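Long-range contacts in ALDH21) (Physcomitrella patens subsp. patens, PDB 5MZ5), which oxidises succinic semialdehyde with NADP(+) as electron acceptor, acting as a tetrameric member of the aldehyde dehydrogenase family: residues L56-K61 against T123-K128; K101-K106 against H229-L234; G156-L161 against Q171-K176; V379-K384 against P405-A410. All coordinates share one frame; numbering follows the deposited sequence.

Interaction 1: L56-K61 against T123-K128; sequences LDVTNK and TMESGK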
loop_
_atom_site.group_PDB
_atom_site.type_symbol
_atom_site.label_atom_id
_atom_site.label_comp_id
_atom_site.label_asym_id
_atom_site.label_seq_id
_atom_site.Cartn_x
_atom_site.Cartn_y
_atom_site.Cartn_z
ATOM N N LEU A 56 -46.927 10.788 -2.149
ATOM C CA LEU A 56 -46.443 10.345 -0.850
ATOM C C LEU A 56 -46.353 11.614 0.014
ATOM O O LEU A 56 -45.725 12.605 -0.403
ATOM C CB LEU A 56 -45.054 9.674 -0.976
ATOM C CG LEU A 56 -44.329 9.296 0.336
ATOM C CD1 LEU A 56 -45.045 8.128 1.079
ATOM C CD2 LEU A 56 -42.861 8.950 0.071
ATOM N N ASP A 57 -46.976 11.585 1.207
ATOM C CA ASP A 57 -46.961 12.722 2.138
ATOM C C ASP A 57 -45.720 12.688 2.999
ATOM O O ASP A 57 -45.392 11.647 3.559
ATOM C CB ASP A 57 -48.192 12.691 3.058
ATOM C CG ASP A 57 -49.523 13.058 2.424
ATOM O OD1 ASP A 57 -49.515 13.626 1.313
ATOM O OD2 ASP A 57 -50.571 12.850 3.087
ATOM N N VAL A 58 -45.031 13.824 3.118
ATOM C CA VAL A 58 -43.861 13.954 3.981
ATOM C C VAL A 58 -44.198 14.980 5.053
ATOM O O VAL A 58 -44.466 16.152 4.748
ATOM C CB VAL A 58 -42.523 14.248 3.258
ATOM C CG1 VAL A 58 -41.362 14.323 4.263
ATOM C CG2 VAL A 58 -42.240 13.199 2.184
ATOM N N THR A 59 -44.200 14.525 6.308
ATOM C CA THR A 59 -44.567 15.386 7.424
ATOM C C THR A 59 -43.401 16.046 8.125
ATOM O O THR A 59 -42.295 15.511 8.186
ATOM C CB THR A 59 -45.453 14.657 8.454
ATOM O OG1 THR A 59 -44.690 13.677 9.169
ATOM C CG2 THR A 59 -46.734 14.062 7.845
ATOM N N ASN A 60 -43.692 17.221 8.698
ATOM C CA ASN A 60 -42.802 17.958 9.569
ATOM C C ASN A 60 -42.876 17.112 10.853
ATOM O O ASN A 60 -43.966 16.868 11.365
ATOM C CB ASN A 60 -43.338 19.379 9.771
ATOM C CG ASN A 60 -42.531 20.249 10.709
ATOM O OD1 ASN A 60 -42.112 19.838 11.800
ATOM N ND2 ASN A 60 -42.380 21.504 10.342
ATOM N N LYS A 61 -41.743 16.581 11.306
ATOM C CA LYS A 61 -41.725 15.658 12.449
ATOM C C LYS A 61 -41.989 16.334 13.795
ATOM O O LYS A 61 -42.284 15.633 14.781
ATOM C CB LYS A 61 -40.434 14.806 12.468
ATOM C CG LYS A 61 -40.278 13.934 11.220
ATOM C CD LYS A 61 -41.505 13.046 10.884
ATOM C CE LYS A 61 -41.293 12.162 9.665
ATOM N NZ LYS A 61 -41.075 12.952 8.408
ATOM N N THR A 123 -33.983 19.037 9.162
ATOM C CA THR A 123 -34.647 19.202 10.460
ATOM C C THR A 123 -36.156 18.945 10.338
ATOM O O THR A 123 -36.734 18.228 11.154
ATOM C CB THR A 123 -34.321 20.590 11.025
ATOM O OG1 THR A 123 -32.979 20.533 11.471
ATOM C CG2 THR A 123 -35.235 20.993 12.205
ATOM N N MET A 124 -36.776 19.518 9.302
ATOM C CA MET A 124 -38.195 19.363 9.021
ATOM C C MET A 124 -38.596 17.877 8.848
ATOM O O MET A 124 -39.493 17.400 9.556
ATOM C CB MET A 124 -38.577 20.234 7.800
ATOM C CG MET A 124 -40.065 20.279 7.484
ATOM S SD MET A 124 -40.578 18.828 6.518
ATOM C CE MET A 124 -39.982 19.319 4.889
ATOM N N GLU A 125 -37.948 17.157 7.915
ATOM C CA GLU A 125 -38.341 15.775 7.639
ATOM C C GLU A 125 -37.819 14.737 8.644
ATOM O O GLU A 125 -38.379 13.647 8.696
ATOM C CB GLU A 125 -37.964 15.374 6.211
ATOM C CG GLU A 125 -36.471 15.146 6.005
ATOM C CD GLU A 125 -36.089 14.592 4.651
ATOM O OE1 GLU A 125 -36.999 14.187 3.897
ATOM O OE2 GLU A 125 -34.877 14.538 4.352
ATOM N N SER A 126 -36.726 15.035 9.376
ATOM C CA SER A 126 -36.172 14.051 10.306
ATOM C C SER A 126 -36.479 14.346 11.770
ATOM O O SER A 126 -36.418 13.437 12.600
ATOM C CB SER A 126 -34.668 13.885 10.087
ATOM O OG SER A 126 -33.939 14.963 10.648
ATOM N N GLY A 127 -36.788 15.606 12.075
ATOM C CA GLY A 127 -37.039 16.032 13.443
ATOM C C GLY A 127 -35.765 16.280 14.237
ATOM O O GLY A 127 -35.831 16.542 15.439
ATOM N N LYS A 128 -34.583 16.182 13.598
ATOM C CA LYS A 128 -33.324 16.414 14.311
ATOM C C LYS A 128 -33.089 17.910 14.529
ATOM O O LYS A 128 -33.431 18.707 13.657
ATOM C CB LYS A 128 -32.118 15.702 13.654
ATOM C CG LYS A 128 -31.544 16.362 12.381
ATOM C CD LYS A 128 -30.361 15.598 11.805
ATOM C CE LYS A 128 -30.716 14.179 11.398
ATOM N NZ LYS A 128 -29.565 13.252 11.596
#
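Lys-61 carries the polar part of this contact, meeting the last turn of helix 115-126 with both backbone and side chain. Its amide runs straight onto Met-124 O, with Lys-61 N and Met-124 O 3.0 Å apart. The side chain is bent at chi2 (-52°) and chi4 (-63°), and this fold brings NZ to Glu-125 O at 2.8 Å and back to Thr-59 O in its own segment, also 2.8 Å from NZ. Arg-216 O is a third partner. With a methionine in its place, these three carbonyls would probably lose their shared donor and the loop after strand 55-59 would be held less firmly to the helix end. The carboxylate of Glu-125 turns elsewhere, to Leu-219 N and Ser-220 OG.

Van der Waals contacts fill in around these bonds. Lys-61 CB rests 3.7 Å from Gly-127 CA, where a side chain would be tight. Asn-60 ND2 lies 3.9 Å from Met-124 CG, its OD1 accepting from Tyr-62 N, while Val-58 CG1 touches Glu-125 CB at 4.1 Å.

Gly-127, the first residue past the helix, has positive phi, and the helix's final carbonyls are taken up by an edge-strand loop; Ser-126 there lies about 6 Å, side chain to side chain, from Trp-188 of the NADP(+) site.

Interaction 2: K101-K106 against H229-L234; sequences KAVLEK and HKIEEL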
loop_
_atom_site.group_PDB
_atom_site.type_symbol
_atom_site.label_atom_id
_atom_site.label_comp_id
_atom_site.label_asym_id
_atom_site.label_seq_id
_atom_site.Cartn_x
_atom_site.Cartn_y
_atom_site.Cartn_z
ATOM N N LYS A 101 -14.468 12.813 -10.747
ATOM C CA LYS A 101 -14.077 13.838 -9.782
ATOM C C LYS A 101 -14.890 15.123 -9.963
ATOM O O LYS A 101 -15.337 15.696 -8.970
ATOM C CB LYS A 101 -12.583 14.156 -9.916
ATOM C CG LYS A 101 -12.048 15.021 -8.771
ATOM C CD LYS A 101 -10.593 15.379 -8.965
ATOM C CE LYS A 101 -10.055 16.013 -7.707
ATOM N NZ LYS A 101 -8.820 16.783 -7.963
ATOM N N ALA A 102 -15.030 15.599 -11.222
ATOM C CA ALA A 102 -15.777 16.812 -11.555
ATOM C C ALA A 102 -17.242 16.718 -11.098
ATOM O O ALA A 102 -17.768 17.710 -10.591
ATOM C CB ALA A 102 -15.687 17.120 -13.054
ATOM N N VAL A 103 -17.882 15.529 -11.234
ATOM C CA VAL A 103 -19.269 15.306 -10.779
ATOM C C VAL A 103 -19.323 15.546 -9.254
ATOM O O VAL A 103 -20.147 16.332 -8.777
ATOM C CB VAL A 103 -19.827 13.885 -11.125
ATOM C CG1 VAL A 103 -21.218 13.669 -10.518
ATOM C CG2 VAL A 103 -19.841 13.629 -12.631
ATOM N N LEU A 104 -18.433 14.864 -8.512
ATOM C CA LEU A 104 -18.373 14.929 -7.052
ATOM C C LEU A 104 -18.047 16.326 -6.526
ATOM O O LEU A 104 -18.608 16.736 -5.514
ATOM C CB LEU A 104 -17.403 13.858 -6.506
ATOM C CG LEU A 104 -17.800 12.418 -6.792
ATOM C CD1 LEU A 104 -16.621 11.503 -6.791
ATOM C CD2 LEU A 104 -18.904 11.938 -5.840
ATOM N N GLU A 105 -17.182 17.069 -7.235
ATOM C CA GLU A 105 -16.818 18.437 -6.865
ATOM C C GLU A 105 -17.981 19.395 -7.104
ATOM O O GLU A 105 -18.142 20.359 -6.347
ATOM C CB GLU A 105 -15.563 18.912 -7.615
ATOM C CG GLU A 105 -14.297 18.218 -7.144
ATOM C CD GLU A 105 -13.031 18.678 -7.841
ATOM O OE1 GLU A 105 -13.037 18.847 -9.082
ATOM O OE2 GLU A 105 -12.017 18.854 -7.133
ATOM N N LYS A 106 -18.786 19.129 -8.152
ATOM C CA LYS A 106 -19.968 19.928 -8.464
ATOM C C LYS A 106 -21.050 19.706 -7.399
ATOM O O LYS A 106 -21.760 20.639 -7.062
ATOM C CB LYS A 106 -20.488 19.643 -9.883
ATOM C CG LYS A 106 -19.682 20.355 -10.953
ATOM C CD LYS A 106 -20.161 19.980 -12.352
ATOM C CE LYS A 106 -19.305 20.633 -13.414
ATOM N NZ LYS A 106 -20.010 20.719 -14.722
ATOM N N HIS A 229 -28.920 15.870 -11.457
ATOM C CA HIS A 229 -29.623 16.111 -12.714
ATOM C C HIS A 229 -28.975 17.225 -13.550
ATOM O O HIS A 229 -28.948 17.124 -14.767
ATOM C CB HIS A 229 -31.115 16.418 -12.428
ATOM C CG HIS A 229 -31.853 16.989 -13.600
ATOM N ND1 HIS A 229 -32.053 16.248 -14.769
ATOM C CD2 HIS A 229 -32.373 18.226 -13.775
ATOM C CE1 HIS A 229 -32.687 17.057 -15.603
ATOM N NE2 HIS A 229 -32.908 18.254 -15.050
ATOM N N LYS A 230 -28.444 18.274 -12.900
ATOM C CA LYS A 230 -27.808 19.419 -13.555
ATOM C C LYS A 230 -26.343 19.156 -13.952
ATOM O O LYS A 230 -25.726 20.027 -14.558
ATOM C CB LYS A 230 -27.901 20.668 -12.646
ATOM C CG LYS A 230 -29.335 21.141 -12.349
ATOM C CD LYS A 230 -29.382 22.272 -11.279
ATOM C CE LYS A 230 -29.155 21.815 -9.845
ATOM N NZ LYS A 230 -29.469 22.869 -8.842
ATOM N N ILE A 231 -25.782 17.967 -13.626
ATOM C CA ILE A 231 -24.378 17.668 -13.935
ATOM C C ILE A 231 -24.260 16.907 -15.271
ATOM O O ILE A 231 -24.575 15.717 -15.360
ATOM C CB ILE A 231 -23.639 16.989 -12.745
ATOM C CG1 ILE A 231 -23.707 17.890 -11.485
ATOM C CG2 ILE A 231 -22.181 16.651 -13.123
ATOM C CD1 ILE A 231 -23.336 17.209 -10.178
ATOM N N GLU A 232 -23.770 17.629 -16.294
ATOM C CA GLU A 232 -23.595 17.188 -17.680
ATOM C C GLU A 232 -22.612 16.022 -17.847
ATOM O O GLU A 232 -22.845 15.181 -18.713
ATOM C CB GLU A 232 -23.228 18.372 -18.601
ATOM C CG GLU A 232 -21.975 19.149 -18.191
ATOM C CD GLU A 232 -22.164 20.376 -17.309
ATOM O OE1 GLU A 232 -22.777 20.264 -16.222
ATOM O OE2 GLU A 232 -21.649 21.450 -17.695
ATOM N N GLU A 233 -21.532 15.967 -17.020
ATOM C CA GLU A 233 -20.507 14.909 -17.025
ATOM C C GLU A 233 -21.093 13.532 -16.692
ATOM O O GLU A 233 -20.546 12.515 -17.119
ATOM C CB GLU A 233 -19.392 15.206 -16.001
ATOM C CG GLU A 233 -18.422 16.307 -16.387
ATOM C CD GLU A 233 -18.749 17.698 -15.884
ATOM O OE1 GLU A 233 -19.944 17.997 -15.655
ATOM O OE2 GLU A 233 -17.802 18.508 -15.761
ATOM N N LEU A 234 -22.180 13.502 -15.910
ATOM C CA LEU A 234 -22.813 12.260 -15.496
ATOM C C LEU A 234 -23.702 11.694 -16.607
ATOM O O LEU A 234 -24.642 12.367 -17.016
ATOM C CB LEU A 234 -23.568 12.475 -14.168
ATOM C CG LEU A 234 -23.822 11.249 -13.292
ATOM C CD1 LEU A 234 -22.507 10.560 -12.871
ATOM C CD2 LEU A 234 -24.640 11.639 -12.078
#
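Ile-231 opens the contact by lying over Val-103 and the root of Lys-106. Its CD1 reaches Val-103 O at 3.6 Å and also touches Lys-106 CB, while its CG2 packs 3.9 Å from Val-103 CG2. A type I turn begins at this residue and runs to Leu-234, presenting two acids in succession to the helix. Glu-232 comes first: its chain, bent at chi2 (-93°), swings the carboxylate round so that OE1 makes a weak bond of 3.2 Å to Lys-106 NZ. Glu-233 grips harder. Its OE1 receives Lys-106 NZ at 2.9 Å on the syn lone pair, OE2 adds a weak second bond, and its CB sits 3.7 Å from Val-103 CG2. Leu-234 closes the turn, CD1 resting 4.1 Å from Val-103 CG2; the same valine also packs on Ile-203 of helix 193-205.

The extended chain of Lys-106 crosses both acids at about a right angle. A leucine here would probably leave the carboxylates of Glu-232 and Glu-233 without their shared cation, loosening the turn. In the model one ammonium offsets two neighbouring negative charges, probably easing their mutual repulsion, while beneath them Ile-231, Val-103 and Leu-234 pack mainly carbon on carbon.

Interaction 3: G156-L161 against Q171-K176; sequences GEHIPL and QGIVKK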
loop_
_atom_site.group_PDB
_atom_site.type_symbol
_atom_site.label_atom_id
_atom_site.label_comp_id
_atom_site.label_asym_id
_atom_site.label_seq_id
_atom_site.Cartn_x
_atom_site.Cartn_y
_atom_site.Cartn_z
ATOM N N GLY A 156 -3.923 0.287 -8.791
ATOM C CA GLY A 156 -3.822 -1.135 -9.040
ATOM C C GLY A 156 -2.420 -1.569 -8.665
ATOM O O GLY A 156 -1.615 -0.761 -8.194
ATOM N N GLU A 157 -2.110 -2.832 -8.878
ATOM C CA GLU A 157 -0.773 -3.323 -8.552
ATOM C C GLU A 157 -0.094 -3.906 -9.768
ATOM O O GLU A 157 -0.738 -4.489 -10.631
ATOM C CB GLU A 157 -0.837 -4.477 -7.528
ATOM C CG GLU A 157 -1.614 -4.295 -6.236
ATOM C CD GLU A 157 -1.461 -5.551 -5.393
ATOM O OE1 GLU A 157 -2.284 -6.486 -5.551
ATOM O OE2 GLU A 157 -0.442 -5.643 -4.668
ATOM N N HIS A 158 1.215 -3.814 -9.779
ATOM C CA HIS A 158 2.064 -4.541 -10.680
ATOM C C HIS A 158 2.652 -5.657 -9.792
ATOM O O HIS A 158 3.290 -5.374 -8.777
ATOM C CB HIS A 158 3.161 -3.705 -11.323
ATOM C CG HIS A 158 3.888 -4.541 -12.310
ATOM N ND1 HIS A 158 5.005 -5.276 -11.942
ATOM C CD2 HIS A 158 3.507 -4.912 -13.552
ATOM C CE1 HIS A 158 5.310 -6.005 -13.002
ATOM N NE2 HIS A 158 4.436 -5.813 -13.995
ATOM N N ILE A 159 2.332 -6.915 -10.108
ATOM C CA ILE A 159 2.768 -8.028 -9.270
ATOM C C ILE A 159 3.719 -8.977 -9.997
ATOM O O ILE A 159 3.445 -9.373 -11.136
ATOM C CB ILE A 159 1.573 -8.804 -8.597
ATOM C CG1 ILE A 159 0.627 -9.479 -9.632
ATOM C CG2 ILE A 159 0.790 -7.906 -7.617
ATOM C CD1 ILE A 159 -0.422 -10.518 -9.020
ATOM N N PRO A 160 4.841 -9.376 -9.347
ATOM C CA PRO A 160 5.678 -10.431 -9.956
ATOM C C PRO A 160 4.930 -11.764 -9.737
ATOM O O PRO A 160 4.308 -11.961 -8.684
ATOM C CB PRO A 160 6.976 -10.364 -9.156
ATOM C CG PRO A 160 6.560 -9.839 -7.802
ATOM C CD PRO A 160 5.301 -9.022 -7.979
ATOM N N LEU A 161 4.872 -12.616 -10.756
ATOM C CA LEU A 161 4.181 -13.893 -10.607
ATOM C C LEU A 161 5.158 -15.072 -10.720
ATOM O O LEU A 161 4.765 -16.219 -10.533
ATOM C CB LEU A 161 2.993 -14.015 -11.578
ATOM C CG LEU A 161 1.744 -13.161 -11.263
ATOM C CD1 LEU A 161 0.749 -13.243 -12.406
ATOM C CD2 LEU A 161 1.093 -13.570 -9.929
ATOM N N GLN A 171 4.297 -12.198 -14.960
ATOM C CA GLN A 171 4.051 -10.965 -14.212
ATOM C C GLN A 171 2.562 -10.674 -14.371
ATOM O O GLN A 171 1.910 -11.207 -15.273
ATOM C CB GLN A 171 4.931 -9.795 -14.729
ATOM C CG GLN A 171 4.509 -9.260 -16.097
ATOM C CD GLN A 171 5.473 -8.260 -16.657
ATOM O OE1 GLN A 171 5.591 -7.135 -16.154
ATOM N NE2 GLN A 171 6.111 -8.620 -17.769
ATOM N N GLY A 172 2.039 -9.849 -13.501
ATOM C CA GLY A 172 0.630 -9.504 -13.537
ATOM C C GLY A 172 0.348 -8.056 -13.255
ATOM O O GLY A 172 1.108 -7.387 -12.544
ATOM N N ILE A 173 -0.725 -7.557 -13.851
ATOM C CA ILE A 173 -1.257 -6.220 -13.596
ATOM C C ILE A 173 -2.634 -6.466 -12.988
ATOM O O ILE A 173 -3.484 -7.084 -13.625
ATOM C CB ILE A 173 -1.318 -5.298 -14.847
ATOM C CG1 ILE A 173 0.104 -5.003 -15.387
ATOM C CG2 ILE A 173 -2.094 -3.986 -14.511
ATOM C CD1 ILE A 173 0.143 -4.548 -16.829
ATOM N N VAL A 174 -2.820 -6.024 -11.743
ATOM C CA VAL A 174 -4.077 -6.162 -11.014
ATOM C C VAL A 174 -4.761 -4.803 -11.029
ATOM O O VAL A 174 -4.187 -3.827 -10.564
ATOM C CB VAL A 174 -3.871 -6.691 -9.570
ATOM C CG1 VAL A 174 -5.212 -6.912 -8.880
ATOM C CG2 VAL A 174 -3.052 -7.977 -9.570
ATOM N N LYS A 175 -5.969 -4.739 -11.584
ATOM C CA LYS A 175 -6.730 -3.503 -11.710
ATOM C C LYS A 175 -8.149 -3.746 -11.198
ATOM O O LYS A 175 -8.621 -4.877 -11.191
ATOM C CB LYS A 175 -6.725 -3.072 -13.197
ATOM C CG LYS A 175 -7.032 -1.627 -13.479
ATOM C CD LYS A 175 -6.484 -1.243 -14.838
ATOM C CE LYS A 175 -7.541 -0.700 -15.762
ATOM N NZ LYS A 175 -6.933 -0.162 -17.008
ATOM N N LYS A 176 -8.803 -2.686 -10.719
ATOM C CA LYS A 176 -10.163 -2.740 -10.182
ATOM C C LYS A 176 -11.143 -2.114 -11.153
ATOM O O LYS A 176 -10.846 -1.088 -11.765
ATOM C CB LYS A 176 -10.239 -2.092 -8.792
ATOM C CG LYS A 176 -9.553 -2.906 -7.711
ATOM C CD LYS A 176 -9.488 -2.131 -6.418
ATOM C CE LYS A 176 -8.614 -2.797 -5.385
ATOM N NZ LYS A 176 -9.407 -3.691 -4.499
#
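His-158 and Gln-171 make the one side-chain hydrogen bond between these strands. His-158 NE2 donates to Gln-171 OE1 at 2.8 Å, meeting a lone pair of the amide oxygen, which lies close to the plane of the ring; ring and amide planes stand almost perpendicular, 87° apart. The imidazole comes down over the neighbouring strand with CG anti to the backbone N (chi1 -175°), which sets one face, near its rim, above Gly-172 O, and CD2 against Ile-173 CG1 at 3.9 Å. On the other side of the sheet Ile-159 CD1 packs on Val-174 CG2, 3.7 Å away. Leu-161 CD1 lies 3.7 Å from Gln-171 O, crowding up to Gly-172, where a side chain would be tight against both Leu-161 and Ile-159.

The backbones form an antiparallel hairpin. Glu-157 and Val-174 are a hydrogen-bonded pair, with Val-174 N 2.8 Å from Glu-157 O, and Ile-159 and Gly-172 are the next, while His-158 faces Ile-173 as the non-hydrogen-bonded pair between them. This hairpin belongs to the protruding oligomerisation sheet of the aldehyde dehydrogenase fold, in which strand 502-510 pairs along the far side of 170-178.

Beyond the hairpin, residues 156-158 continue the sheet into a strand of the third subunit, whose Lys-175 packs on both His-158 and Gln-171. The fourth subunit comes against Ile-159 with its Pro-480 and against Ile-173 with its Phe-458. Lys-175 of this chain forms a salt bridge with Glu-459 of the fourth subunit.

Interaction 4: V379-K384 against P405-A410; sequences VAKGGK and PIEANA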
loop_
_atom_site.group_PDB
_atom_site.type_symbol
_atom_site.label_atom_id
_atom_site.label_comp_id
_atom_site.label_asym_id
_atom_site.label_seq_id
_atom_site.Cartn_x
_atom_site.Cartn_y
_atom_site.Cartn_z
ATOM N N VAL A 379 -37.613 -0.745 34.465
ATOM C CA VAL A 379 -37.849 -0.392 35.859
ATOM C C VAL A 379 -38.639 -1.521 36.581
ATOM O O VAL A 379 -38.329 -1.826 37.734
ATOM C CB VAL A 379 -38.449 1.035 36.086
ATOM C CG1 VAL A 379 -37.678 2.126 35.328
ATOM C CG2 VAL A 379 -39.942 1.112 35.813
ATOM N N ALA A 380 -39.595 -2.178 35.873
ATOM C CA ALA A 380 -40.407 -3.296 36.405
ATOM C C ALA A 380 -39.530 -4.525 36.723
ATOM O O ALA A 380 -39.785 -5.238 37.688
ATOM C CB ALA A 380 -41.507 -3.679 35.413
ATOM N N LYS A 381 -38.471 -4.726 35.925
ATOM C CA LYS A 381 -37.514 -5.817 36.062
ATOM C C LYS A 381 -36.388 -5.537 37.090
ATOM O O LYS A 381 -35.499 -6.381 37.262
ATOM C CB LYS A 381 -36.951 -6.197 34.689
ATOM C CG LYS A 381 -37.916 -7.034 33.865
ATOM C CD LYS A 381 -37.249 -7.586 32.618
ATOM C CE LYS A 381 -38.019 -8.745 32.025
ATOM N NZ LYS A 381 -39.262 -8.301 31.339
ATOM N N GLY A 382 -36.444 -4.390 37.775
ATOM C CA GLY A 382 -35.450 -4.037 38.785
ATOM C C GLY A 382 -34.556 -2.834 38.520
ATOM O O GLY A 382 -33.791 -2.442 39.406
ATOM N N GLY A 383 -34.644 -2.241 37.325
ATOM C CA GLY A 383 -33.863 -1.055 36.977
ATOM C C GLY A 383 -34.263 0.172 37.782
ATOM O O GLY A 383 -35.451 0.401 38.029
ATOM N N LYS A 384 -33.280 0.970 38.201
ATOM C CA LYS A 384 -33.544 2.183 38.977
ATOM C C LYS A 384 -33.501 3.420 38.069
ATOM O O LYS A 384 -32.440 3.762 37.531
ATOM C CB LYS A 384 -32.576 2.312 40.176
ATOM C CG LYS A 384 -32.909 3.474 41.109
ATOM C CD LYS A 384 -31.752 3.781 42.053
ATOM C CE LYS A 384 -31.924 5.104 42.757
ATOM N NZ LYS A 384 -30.650 5.580 43.353
ATOM N N PRO A 405 -31.474 -5.399 34.296
ATOM C CA PRO A 405 -31.033 -6.788 34.055
ATOM C C PRO A 405 -30.964 -7.162 32.572
ATOM O O PRO A 405 -31.616 -6.543 31.735
ATOM C CB PRO A 405 -32.050 -7.632 34.842
ATOM C CG PRO A 405 -33.257 -6.793 34.908
ATOM C CD PRO A 405 -32.798 -5.363 34.959
ATOM N N ILE A 406 -30.155 -8.177 32.266
ATOM C CA ILE A 406 -29.886 -8.710 30.927
ATOM C C ILE A 406 -31.172 -9.160 30.178
ATOM O O ILE A 406 -31.212 -9.075 28.957
ATOM C CB ILE A 406 -28.790 -9.834 31.007
ATOM C CG1 ILE A 406 -28.177 -10.142 29.629
ATOM C CG2 ILE A 406 -29.280 -11.117 31.713
ATOM C CD1 ILE A 406 -26.976 -9.281 29.246
ATOM N N GLU A 407 -32.202 -9.623 30.906
ATOM C CA GLU A 407 -33.453 -10.094 30.305
ATOM C C GLU A 407 -34.339 -8.942 29.769
ATOM O O GLU A 407 -35.143 -9.183 28.860
ATOM C CB GLU A 407 -34.234 -11.042 31.247
ATOM C CG GLU A 407 -34.518 -10.501 32.645
ATOM C CD GLU A 407 -33.459 -10.713 33.717
ATOM O OE1 GLU A 407 -33.798 -10.522 34.908
ATOM O OE2 GLU A 407 -32.300 -11.056 33.381
ATOM N N ALA A 408 -34.179 -7.700 30.300
ATOM C CA ALA A 408 -34.949 -6.534 29.828
ATOM C C ALA A 408 -34.580 -6.142 28.393
ATOM O O ALA A 408 -33.394 -6.162 28.028
ATOM C CB ALA A 408 -34.754 -5.350 30.759
ATOM N N ASN A 409 -35.608 -5.797 27.578
ATOM C CA ASN A 409 -35.454 -5.381 26.175
ATOM C C ASN A 409 -34.532 -4.181 26.011
ATOM O O ASN A 409 -33.792 -4.123 25.025
ATOM C CB ASN A 409 -36.799 -5.078 25.535
ATOM C CG ASN A 409 -37.572 -6.298 25.137
ATOM O OD1 ASN A 409 -37.053 -7.217 24.500
ATOM N ND2 ASN A 409 -38.851 -6.316 25.470
ATOM N N ALA A 410 -34.567 -3.238 26.984
ATOM C CA ALA A 410 -33.727 -2.037 27.000
ATOM C C ALA A 410 -32.237 -2.420 27.054
ATOM O O ALA A 410 -31.419 -1.700 26.496
ATOM C CB ALA A 410 -34.095 -1.150 28.181
#
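The ammonium of Lys-381, at the end of a side chain laid across Pro-405, Glu-407 and Ala-408, is held in a salt bridge by Glu-377, one helical turn earlier. The carboxylate of Glu-377 serves both sides, since its other oxygen accepts from Asn-409 ND2, just past the residues that the lysine touches. Between the segments themselves the contact is made mostly by carbon. Lys-381 CB sits 3.7 Å from Pro-405 CG, Lys-381 CD lies 3.8 Å from Ala-408 CB, and Lys-381 CE passes Glu-407 CG at 4.0 Å. The chain runs extended as far as CE and then turns at chi4 (74°), so the hydrocarbon part stays on the 405-408 turn while NZ bends away to Glu-377. The carboxylate of Glu-407 is not in contact with that ammonium. Pro-405 also presses CG on the lysine's backbone, 3.3 Å from Lys-381 O.

Helix 365-380 stops here in a Schellman motif, with Gly-382 at positive phi (115°), where a side chain would run into the carbonyl of Lys-381. The chain then passes Gly-383 into strand 384-387, which pairs antiparallel with strand 395-402 in the large mixed sheet.

Facing Lys-381, a type I turn from Pro-405 to Ala-408, closed by Ala-408 N to Pro-405 O at 3.2 Å, presents the proline ring and the alanine methyl to the lysine. Ala-408 is the N-cap residue of the short helix 409-412. Farther in, that helix is seated on 365-380 through Asn-409 against Trp-374 and Ala-410 against Ala-378.

Interactions 1 and 2 alternate along the chain and involve consecutive helices, 115-126 and 97-113, with centres 28 Å apart. Helix 219-229 lies beside interaction 1, where Met-124 and Val-58 touch it at Leu-219, and the loop that follows it forms one side of interaction 2. Interaction 3 is nested inside the loop closed by interaction 2, yet its hairpin projects to the subunit interfaces, its centre 49 Å from that of interaction 1. Interaction 4 follows all the others in sequence, 56 Å from interaction 3 between centres. None touches another; interactions 1 and 2 lie on the nucleotide-binding side, 3 in the oligomerisation sheet and 4 beside the large mixed sheet.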